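PDB 1SV0: Ets DNA-binding protein pokkuri from Drosophila melanogaster, which represses transcription and restrains photoreceptor development against Ras signalling as an Ets-family DNA-binding factor, represented here by its SAM (Pointed) domain. Local coordinates for residues Lys33-Phe36 with Asp37-Gln40; Cys47-Arg51 with Ala52-His56; Leu69-Leu72 with Ile73-Ser76. The protein carries 1 engineered substitution. One frame throughout, in Å; residues are numbered along the deposited sequence.

Interaction 1 of 3, residues Lys33-Phe36 with Asp37-Gln40; sequences KLDF and DLFQ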
ATOM      1  N   LYS A  33      -5.208   5.809  10.380  1.00 42.87           N
ATOM      2  CA  LYS A  33      -6.117   5.115  11.286  1.00 43.43           C
ATOM      3  C   LYS A  33      -7.254   4.467  10.514  1.00 41.48           C
ATOM      4  O   LYS A  33      -7.917   5.111   9.708  1.00 40.10           O
ATOM      5  CB  LYS A  33      -6.676   6.099  12.315  1.00 46.36           C
ATOM      6  CG  LYS A  33      -5.593   6.836  13.103  1.00 51.59           C
ATOM      7  CD  LYS A  33      -6.183   7.747  14.174  1.00 53.67           C
ATOM      8  CE  LYS A  33      -5.085   8.470  14.949  1.00 55.92           C
ATOM      9  NZ  LYS A  33      -5.644   9.402  15.973  1.00 57.56           N
ATOM     10  N   LEU A  34      -7.473   3.183  10.756  1.00 41.50           N
ATOM     11  CA  LEU A  34      -8.534   2.448  10.076  1.00 42.69           C
ATOM     12  C   LEU A  34      -9.789   2.447  10.954  1.00 42.11           C
ATOM     13  O   LEU A  34      -9.686   2.432  12.178  1.00 42.18           O
ATOM     14  CB  LEU A  34      -8.059   1.016   9.824  1.00 44.31           C
ATOM     15  CG  LEU A  34      -8.613   0.203   8.657  1.00 45.55           C
ATOM     16  CD1 LEU A  34      -8.382   0.941   7.351  1.00 44.91           C
ATOM     17  CD2 LEU A  34      -7.919  -1.151   8.623  1.00 46.46           C
ATOM     18  N   ASP A  35     -10.970   2.487  10.341  1.00 41.08           N
ATOM     19  CA  ASP A  35     -12.214   2.459  11.115  1.00 41.09           C
ATOM     20  C   ASP A  35     -12.620   0.994  11.230  1.00 39.64           C
ATOM     21  O   ASP A  35     -13.310   0.461  10.362  1.00 38.61           O
ATOM     22  CB  ASP A  35     -13.321   3.251  10.409  1.00 42.98           C
ATOM     23  CG  ASP A  35     -14.588   3.371  11.256  1.00 45.46           C
ATOM     24  OD1 ASP A  35     -14.760   2.570  12.204  1.00 44.24           O
ATOM     25  OD2 ASP A  35     -15.419   4.261  10.964  1.00 47.74           O
ATOM     26  N   PHE A  36     -12.193   0.348  12.309  1.00 38.40           N
ATOM     27  CA  PHE A  36     -12.481  -1.066  12.505  1.00 39.27           C
ATOM     28  C   PHE A  36     -13.955  -1.448  12.600  1.00 39.02           C
ATOM     29  O   PHE A  36     -14.300  -2.623  12.460  1.00 39.45           O
ATOM     30  CB  PHE A  36     -11.700  -1.588  13.717  1.00 40.21           C
ATOM     31  CG  PHE A  36     -10.206  -1.451  13.566  1.00 39.94           C
ATOM     32  CD1 PHE A  36      -9.513  -0.434  14.222  1.00 43.50           C
ATOM     33  CD2 PHE A  36      -9.499  -2.310  12.730  1.00 40.75           C
ATOM     34  CE1 PHE A  36      -8.131  -0.269  14.042  1.00 42.66           C
ATOM     35  CE2 PHE A  36      -8.118  -2.156  12.543  1.00 42.61           C
ATOM     36  CZ  PHE A  36      -7.436  -1.132  13.202  1.00 42.64           C
ATOM     37  N   ASP A  37     -14.827  -0.470  12.829  1.00 38.33           N
ATOM     38  CA  ASP A  37     -16.260  -0.755  12.890  1.00 39.38           C
ATOM     39  C   ASP A  37     -16.709  -1.275  11.527  1.00 38.67           C
ATOM     40  O   ASP A  37     -17.680  -2.024  11.428  1.00 38.86           O
ATOM     41  CB  ASP A  37     -17.068   0.503  13.232  1.00 41.80           C
ATOM     42  CG  ASP A  37     -16.915   0.923  14.678  1.00 44.60           C
ATOM     43  OD1 ASP A  37     -17.045   0.049  15.556  1.00 49.29           O
ATOM     44  OD2 ASP A  37     -16.677   2.123  14.940  1.00 45.87           O
ATOM     45  N   LEU A  38     -15.989  -0.877  10.479  1.00 36.91           N
ATOM     46  CA  LEU A  38     -16.314  -1.290   9.115  1.00 35.78           C
ATOM     47  C   LEU A  38     -15.796  -2.690   8.773  1.00 36.55           C
ATOM     48  O   LEU A  38     -16.120  -3.233   7.715  1.00 36.04           O
ATOM     49  CB  LEU A  38     -15.736  -0.284   8.112  1.00 35.03           C
ATOM     50  CG  LEU A  38     -16.063   1.195   8.338  1.00 34.48           C
ATOM     51  CD1 LEU A  38     -15.340   2.059   7.311  1.00 33.67           C
ATOM     52  CD2 LEU A  38     -17.569   1.400   8.247  1.00 34.22           C
ATOM     53  N   PHE A  39     -15.001  -3.277   9.665  1.00 35.86           N
ATOM     54  CA  PHE A  39     -14.448  -4.602   9.416  1.00 37.03           C
ATOM     55  C   PHE A  39     -14.790  -5.666  10.459  1.00 38.15           C
ATOM     56  O   PHE A  39     -13.984  -6.565  10.721  1.00 37.97           O
ATOM     57  CB  PHE A  39     -12.922  -4.521   9.268  1.00 35.57           C
ATOM     58  CG  PHE A  39     -12.464  -3.746   8.057  1.00 33.84           C
ATOM     59  CD1 PHE A  39     -12.210  -2.381   8.143  1.00 32.55           C
ATOM     60  CD2 PHE A  39     -12.309  -4.382   6.828  1.00 33.04           C
ATOM     61  CE1 PHE A  39     -11.802  -1.651   7.016  1.00 32.06           C
ATOM     62  CE2 PHE A  39     -11.904  -3.668   5.698  1.00 35.17           C
ATOM     63  CZ  PHE A  39     -11.649  -2.294   5.794  1.00 32.42           C
ATOM     64  N   GLN A  40     -15.972  -5.574  11.059  1.00 38.10           N
ATOM     65  CA  GLN A  40     -16.374  -6.566  12.048  1.00 39.78           C
ATOM     66  C   GLN A  40     -16.986  -7.740  11.300  1.00 39.83           C
ATOM     67  O   GLN A  40     -18.206  -7.846  11.184  1.00 40.85           O
ATOM     68  CB  GLN A  40     -17.394  -5.970  13.021  1.00 41.87           C
ATOM     69  CG  GLN A  40     -16.848  -4.819  13.850  1.00 44.00           C
ATOM     70  CD  GLN A  40     -15.624  -5.210  14.653  1.00 45.34           C
ATOM     71  OE1 GLN A  40     -15.629  -6.214  15.369  1.00 46.87           O
ATOM     72  NE2 GLN A  40     -14.567  -4.412  14.547  1.00 46.82           N
TER

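Interaction 2 of 3, residues Cys47-Arg51 with Ala52-His56; sequences CLLTR and ADFGH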
ATOM      1  N   CYS A  47     -12.851 -11.948   2.705  1.00 35.51           N
ATOM      2  CA  CYS A  47     -12.350 -12.402   1.417  1.00 39.95           C
ATOM      3  C   CYS A  47     -13.319 -12.234   0.253  1.00 40.44           C
ATOM      4  O   CYS A  47     -12.937 -12.419  -0.895  1.00 40.59           O
ATOM      5  CB  CYS A  47     -11.901 -13.863   1.521  1.00 38.23           C
ATOM      6  SG  CYS A  47     -10.449 -14.094   2.569  1.00 39.22           S
ATOM      7  N   LEU A  48     -14.566 -11.881   0.549  1.00 41.99           N
ATOM      8  CA  LEU A  48     -15.563 -11.688  -0.496  1.00 43.68           C
ATOM      9  C   LEU A  48     -15.712 -10.220  -0.869  1.00 43.49           C
ATOM     10  O   LEU A  48     -16.377  -9.890  -1.850  1.00 43.72           O
ATOM     11  CB  LEU A  48     -16.918 -12.270  -0.066  1.00 44.40           C
ATOM     12  CG  LEU A  48     -17.134 -13.749  -0.423  1.00 47.03           C
ATOM     13  CD1 LEU A  48     -15.948 -14.564   0.035  1.00 48.36           C
ATOM     14  CD2 LEU A  48     -18.422 -14.270   0.209  1.00 47.41           C
ATOM     15  N   LEU A  49     -15.093  -9.335  -0.092  1.00 42.00           N
ATOM     16  CA  LEU A  49     -15.171  -7.908  -0.390  1.00 40.56           C
ATOM     17  C   LEU A  49     -14.491  -7.629  -1.720  1.00 39.95           C
ATOM     18  O   LEU A  49     -13.391  -8.116  -1.974  1.00 40.00           O
ATOM     19  CB  LEU A  49     -14.495  -7.076   0.705  1.00 38.81           C
ATOM     20  CG  LEU A  49     -15.167  -7.041   2.079  1.00 40.42           C
ATOM     21  CD1 LEU A  49     -14.411  -6.073   2.985  1.00 40.08           C
ATOM     22  CD2 LEU A  49     -16.624  -6.610   1.932  1.00 39.31           C
ATOM     23  N   THR A  50     -15.159  -6.853  -2.565  1.00 39.23           N
ATOM     24  CA  THR A  50     -14.624  -6.485  -3.868  1.00 39.48           C
ATOM     25  C   THR A  50     -13.606  -5.387  -3.642  1.00 39.74           C
ATOM     26  O   THR A  50     -13.550  -4.802  -2.559  1.00 39.72           O
ATOM     27  CB  THR A  50     -15.719  -5.918  -4.791  1.00 39.25           C
ATOM     28  OG1 THR A  50     -16.182  -4.669  -4.265  1.00 37.35           O
ATOM     29  CG2 THR A  50     -16.892  -6.882  -4.881  1.00 40.82           C
ATOM     30  N   ARG A  51     -12.812  -5.088  -4.661  1.00 40.13           N
ATOM     31  CA  ARG A  51     -11.811  -4.044  -4.524  1.00 41.69           C
ATOM     32  C   ARG A  51     -12.490  -2.724  -4.174  1.00 41.47           C
ATOM     33  O   ARG A  51     -11.969  -1.943  -3.380  1.00 39.91           O
ATOM     34  CB  ARG A  51     -11.013  -3.890  -5.818  1.00 43.93           C
ATOM     35  CG  ARG A  51      -9.820  -2.951  -5.695  1.00 47.54           C
ATOM     36  CD  ARG A  51      -9.184  -2.708  -7.053  1.00 51.89           C
ATOM     37  NE  ARG A  51      -9.016  -3.954  -7.795  1.00 55.52           N
ATOM     38  CZ  ARG A  51      -8.290  -4.986  -7.377  1.00 57.27           C
ATOM     39  NH1 ARG A  51      -7.653  -4.929  -6.214  1.00 59.11           N
ATOM     40  NH2 ARG A  51      -8.204  -6.082  -8.121  1.00 57.16           N
ATOM     41  N   ALA A  52     -13.657  -2.480  -4.766  1.00 41.48           N
ATOM     42  CA  ALA A  52     -14.404  -1.252  -4.504  1.00 41.35           C
ATOM     43  C   ALA A  52     -14.907  -1.229  -3.062  1.00 41.95           C
ATOM     44  O   ALA A  52     -14.979  -0.166  -2.439  1.00 41.97           O
ATOM     45  CB  ALA A  52     -15.581  -1.129  -5.474  1.00 43.84           C
ATOM     46  N   ASP A  53     -15.266  -2.398  -2.535  1.00 41.16           N
ATOM     47  CA  ASP A  53     -15.733  -2.495  -1.153  1.00 40.54           C
ATOM     48  C   ASP A  53     -14.616  -2.020  -0.228  1.00 39.60           C
ATOM     49  O   ASP A  53     -14.839  -1.211   0.676  1.00 38.32           O
ATOM     50  CB  ASP A  53     -16.085  -3.942  -0.782  1.00 42.27           C
ATOM     51  CG  ASP A  53     -17.493  -4.329  -1.181  1.00 45.60           C
ATOM     52  OD1 ASP A  53     -18.405  -3.495  -1.009  1.00 47.23           O
ATOM     53  OD2 ASP A  53     -17.692  -5.474  -1.647  1.00 44.35           O
ATOM     54  N   PHE A  54     -13.416  -2.549  -0.449  1.00 37.89           N
ATOM     55  CA  PHE A  54     -12.267  -2.175   0.362  1.00 37.78           C
ATOM     56  C   PHE A  54     -12.002  -0.696   0.198  1.00 38.65           C
ATOM     57  O   PHE A  54     -11.707   0.001   1.169  1.00 38.54           O
ATOM     58  CB  PHE A  54     -11.022  -2.953  -0.067  1.00 36.22           C
ATOM     59  CG  PHE A  54     -10.739  -4.156   0.778  1.00 34.80           C
ATOM     60  CD1 PHE A  54     -11.124  -5.424   0.355  1.00 34.62           C
ATOM     61  CD2 PHE A  54     -10.070  -4.024   1.993  1.00 34.81           C
ATOM     62  CE1 PHE A  54     -10.848  -6.546   1.128  1.00 33.46           C
ATOM     63  CE2 PHE A  54      -9.786  -5.146   2.780  1.00 33.18           C
ATOM     64  CZ  PHE A  54     -10.172  -6.407   2.342  1.00 36.20           C
ATOM     65  N   GLY A  55     -12.115  -0.226  -1.040  1.00 39.14           N
ATOM     66  CA  GLY A  55     -11.877   1.175  -1.331  1.00 41.50           C
ATOM     67  C   GLY A  55     -12.743   2.086  -0.487  1.00 42.94           C
ATOM     68  O   GLY A  55     -12.276   3.107   0.013  1.00 42.57           O
ATOM     69  N   HIS A  56     -14.008   1.712  -0.322  1.00 45.52           N
ATOM     70  CA  HIS A  56     -14.936   2.510   0.470  1.00 47.40           C
ATOM     71  C   HIS A  56     -14.584   2.498   1.957  1.00 47.95           C
ATOM     72  O   HIS A  56     -14.698   3.522   2.630  1.00 48.62           O
ATOM     73  CB  HIS A  56     -16.368   2.007   0.277  1.00 49.20           C
ATOM     74  CG  HIS A  56     -16.862   2.105  -1.132  1.00 51.24           C
ATOM     75  ND1 HIS A  56     -16.631   3.207  -1.929  1.00 53.12           N
ATOM     76  CD2 HIS A  56     -17.606   1.252  -1.878  1.00 52.08           C
ATOM     77  CE1 HIS A  56     -17.212   3.029  -3.102  1.00 52.37           C
ATOM     78  NE2 HIS A  56     -17.810   1.851  -3.097  1.00 50.99           N
TER

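Interaction 3 of 3, residues Leu69-Leu72 with Ile73-Ser76; sequences LQML and IIES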
ATOM      1  N   LEU A  69      -4.647  -9.364   0.561  1.00 31.38           N
ATOM      2  CA  LEU A  69      -5.517 -10.441   1.012  1.00 32.61           C
ATOM      3  C   LEU A  69      -5.668 -11.500  -0.079  1.00 31.86           C
ATOM      4  O   LEU A  69      -5.501 -12.688   0.182  1.00 32.47           O
ATOM      5  CB  LEU A  69      -6.888  -9.881   1.403  1.00 32.68           C
ATOM      6  CG  LEU A  69      -7.937 -10.867   1.919  1.00 33.91           C
ATOM      7  CD1 LEU A  69      -7.369 -11.625   3.111  1.00 32.74           C
ATOM      8  CD2 LEU A  69      -9.224 -10.106   2.314  1.00 31.60           C
ATOM      9  N   GLN A  70      -5.986 -11.070  -1.297  1.00 33.19           N
ATOM     10  CA  GLN A  70      -6.142 -12.003  -2.416  1.00 36.65           C
ATOM     11  C   GLN A  70      -4.863 -12.836  -2.565  1.00 38.10           C
ATOM     12  O   GLN A  70      -4.915 -14.045  -2.802  1.00 36.69           O
ATOM     13  CB  GLN A  70      -6.401 -11.239  -3.717  1.00 38.41           C
ATOM     14  CG  GLN A  70      -7.865 -10.995  -4.116  1.00 42.16           C
ATOM     15  CD  GLN A  70      -8.886 -11.265  -3.021  1.00 42.65           C
ATOM     16  OE1 GLN A  70      -9.460 -12.351  -2.949  1.00 42.71           O
ATOM     17  NE2 GLN A  70      -9.120 -10.271  -2.166  1.00 42.83           N
ATOM     18  N   MET A  71      -3.712 -12.186  -2.425  1.00 38.39           N
ATOM     19  CA  MET A  71      -2.436 -12.888  -2.544  1.00 39.72           C
ATOM     20  C   MET A  71      -2.246 -13.938  -1.463  1.00 38.72           C
ATOM     21  O   MET A  71      -1.710 -15.012  -1.731  1.00 36.51           O
ATOM     22  CB  MET A  71      -1.275 -11.900  -2.516  1.00 42.55           C
ATOM     23  CG  MET A  71      -1.161 -11.092  -3.791  1.00 49.09           C
ATOM     24  SD  MET A  71      -1.224 -12.198  -5.217  1.00 56.40           S
ATOM     25  CE  MET A  71       0.502 -12.759  -5.287  1.00 55.07           C
ATOM     26  N   LEU A  72      -2.686 -13.632  -0.244  1.00 36.87           N
ATOM     27  CA  LEU A  72      -2.572 -14.575   0.861  1.00 39.53           C
ATOM     28  C   LEU A  72      -3.392 -15.827   0.566  1.00 40.40           C
ATOM     29  O   LEU A  72      -3.006 -16.936   0.946  1.00 40.41           O
ATOM     30  CB  LEU A  72      -3.052 -13.931   2.168  1.00 41.02           C
ATOM     31  CG  LEU A  72      -2.036 -13.084   2.958  1.00 43.61           C
ATOM     32  CD1 LEU A  72      -1.202 -12.238   2.021  1.00 46.23           C
ATOM     33  CD2 LEU A  72      -2.771 -12.209   3.961  1.00 42.55           C
ATOM     34  N   ILE A  73      -4.527 -15.648  -0.106  1.00 40.86           N
ATOM     35  CA  ILE A  73      -5.380 -16.780  -0.457  1.00 42.63           C
ATOM     36  C   ILE A  73      -4.664 -17.630  -1.502  1.00 44.01           C
ATOM     37  O   ILE A  73      -4.515 -18.839  -1.331  1.00 43.10           O
ATOM     38  CB  ILE A  73      -6.731 -16.318  -1.019  1.00 41.47           C
ATOM     39  CG1 ILE A  73      -7.434 -15.421   0.006  1.00 41.38           C
ATOM     40  CG2 ILE A  73      -7.602 -17.531  -1.331  1.00 42.84           C
ATOM     41  CD1 ILE A  73      -8.745 -14.820  -0.478  1.00 40.52           C
ATOM     42  N   ILE A  74      -4.217 -16.991  -2.579  1.00 47.07           N
ATOM     43  CA  ILE A  74      -3.485 -17.688  -3.637  1.00 49.93           C
ATOM     44  C   ILE A  74      -2.409 -18.518  -2.944  1.00 52.36           C
ATOM     45  O   ILE A  74      -2.276 -19.716  -3.179  1.00 52.15           O
ATOM     46  CB  ILE A  74      -2.763 -16.697  -4.587  1.00 49.46           C
ATOM     47  CG1 ILE A  74      -3.757 -15.689  -5.174  1.00 50.81           C
ATOM     48  CG2 ILE A  74      -2.051 -17.457  -5.684  1.00 47.24           C
ATOM     49  CD1 ILE A  74      -4.827 -16.293  -6.033  1.00 52.02           C
ATOM     50  N   GLU A  75      -1.661 -17.851  -2.070  1.00 55.56           N
ATOM     51  CA  GLU A  75      -0.573 -18.464  -1.320  1.00 58.71           C
ATOM     52  C   GLU A  75      -0.961 -19.650  -0.456  1.00 59.58           C
ATOM     53  O   GLU A  75      -0.222 -20.630  -0.394  1.00 60.49           O
ATOM     54  CB  GLU A  75       0.113 -17.413  -0.446  1.00 61.03           C
ATOM     55  CG  GLU A  75       1.552 -17.172  -0.827  1.00 64.29           C
ATOM     56  CD  GLU A  75       1.720 -17.033  -2.326  1.00 67.88           C
ATOM     57  OE1 GLU A  75       1.052 -16.157  -2.923  1.00 68.98           O
ATOM     58  OE2 GLU A  75       2.517 -17.800  -2.909  1.00 69.10           O
ATOM     59  N   SER A  76      -2.105 -19.567   0.217  1.00 60.43           N
ATOM     60  CA  SER A  76      -2.542 -20.661   1.076  1.00 62.24           C
ATOM     61  C   SER A  76      -2.562 -21.967   0.284  1.00 64.61           C
ATOM     62  O   SER A  76      -2.516 -23.052   0.862  1.00 63.52           O
ATOM     63  CB  SER A  76      -3.933 -20.377   1.649  1.00 61.05           C
ATOM     64  OG  SER A  76      -4.933 -20.452   0.649  1.00 61.27           O
TER

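Interaction 1 of 3, residues Lys33-Phe36 with Asp37-Gln40
Asp35 O and Phe36 O accept the backbone N-H groups of Leu38 and Phe39. Leu38 N bonds back to Asp35 O at 3.0 Å, the three-residue step of a 3-10 turn, and Phe39 N repeats that step onto Phe36 O. Phe36 O is gripped twice, because Gln40 NE2 also reaches it, at 2.8 Å with an N-H...O angle of 156°. The two donors come from opposite faces of the carbonyl plane, each well out of it. Gln40 manages this by folding back at its second torsion (chi2 -57°), which brings the amide over a carbonyl four residues earlier.

A second side-chain bond precedes the turn: Asp35 OD1 takes Asp37 N at 3.1 Å, on the anti side and out of the carboxylate plane. Close by, Asp37 OD2 sits 3.4 Å from the same Asp35 OD1, two acidic groups with their planes 72° apart, and their mutual repulsion is probably eased by solvent at this exposed corner.

The apolar contacts are looser. Leu34 CG meets Phe39 CE1 at 4.0 Å, approaching the ring obliquely. The Leu38 and Asp35 side chains cross at about a right angle, CD1 of Leu38 against CB of Asp35. Separately, the carbonyl oxygen Asp35 O lies at the edge of the Phe39 ring, near its plane. Beyond the turn, Phe39 packs on Leu22 and Phe54, and Arg23 makes a cation-pi contact with Phe36.

An Asx turn at Asp35 leading into a short 3-10 turn is thus built into the loop between helices 15-28 and 43-46 of this SAM/Pointed domain, with Leu34 and Phe39 packed on the helices.

Interaction 2 of 3, residues Cys47-Arg51 with Ala52-His56
Thr50 and Asp53 face each other across the first turn of helix 51-57, and their side chains exchange bonds with each other's backbone. The Thr50 hydroxyl lies between its own N and carbonyl carbon (chi1 67°), and from there OG1 accepts Asp53 N at 3.0 Å. In return, Asp53 OD2 takes Thr50 N at 3.0 Å through its anti lone pair, an almost straight bond of 168°. A weak bond from Thr50 OG1 to the same Asp53 OD2 completes the ring of bonds.

Leu49, just before the cap, stands at about a right angle to both Asp53 and Phe54. Its CD2 lies 3.8 Å from Asp53 CB, and its CD1 rests over one face of the Phe54 ring, a CH-pi contact with 4.3 Å from that methyl to the centroid. Leu49 CB reaches the rim at Phe54 CE1, 3.7 Å away. Behind the cap, Phe54 N and Gly55 N bond to Thr50 O and Arg51 O as the ordinary helical pattern starts. Phe54 goes on to pack against Leu65 and Leu69, while the Arg51 guanidinium turns away to Asn67 OD1.

This is a capping box with Thr50 as N-cap: each residue satisfies the other's backbone N-H. One firm N-H bond and a weaker hydroxyl bond on OD2, at the positive end of a helix, would probably favour the ionised form of Asp53.

Interaction 3 of 3, residues Leu69-Leu72 with Ile73-Ser76
Gln70 O draws two donors from the next turn of the helix. Ile74 N comes in straight at 3.0 Å, with an N-H...O angle of 174° and in the carbonyl plane, while Ile73 N adds a weak second bond. The main partner of Ile73 N is Leu69 O at 3.1 Å. Met71 O and Leu72 O receive Glu75 N and Ser76 N in the same four-residue rhythm, each donor tilted somewhat from the carbonyl plane.

The side chains lie along this frame. Ile73 runs beside Gln70, both pointing the same way, and its CD1 meets Gln70 OE1 at 3.6 Å; Gln70 NE2 is meanwhile held by His66 O. The extended arm of Ile73 (chi2 176°) carries CD1 to Cys47, and the side chain also touches Arg11. With an alanine here, the contacts of CG1 and CD1 would be gone, which would probably open a gap beside Cys47 and strip Gln70 OE1 of its apolar neighbour. Glu75 lies alongside Met71, both pointing the same way; its OE2 is bonded to Ser78 OG. Met71 SD touches Ile74 CG1 at 4.3 Å.

Ser76 turns its hydroxyl back along the helix: OG gives a hydrogen bond of 2.6 Å to Ile73 O, in the carbonyl plane and on a lone pair. Ser76 OG also has a weak bond to Asp9 OD1.

Regular i to i+4 bonding, with Leu69 and Leu72 packed on Pro10, belongs to the long C-terminal helix 62-77 characteristic of SAM domains.

The three contacts follow one another along the chain, and interaction 2 lies between the others in space. Its Phe54 touches both neighbours: CE2 of Phe54 is 3.9 Å from Phe39 CE2 of interaction 1, and CZ of Phe54 is 3.8 Å from Leu69 CD2 of interaction 3. A second junction joins Cys47 SG to Ile73 CD1 at 3.6 Å, tying the loop before helix 51-57 to helix 62-77. Interactions 1 and 3 do not touch; their centres are about 21 Å apart, on opposite sides of the chain's centre. The other protein chain of the assembly touches none of these segments; their contacts here are within the domain itself.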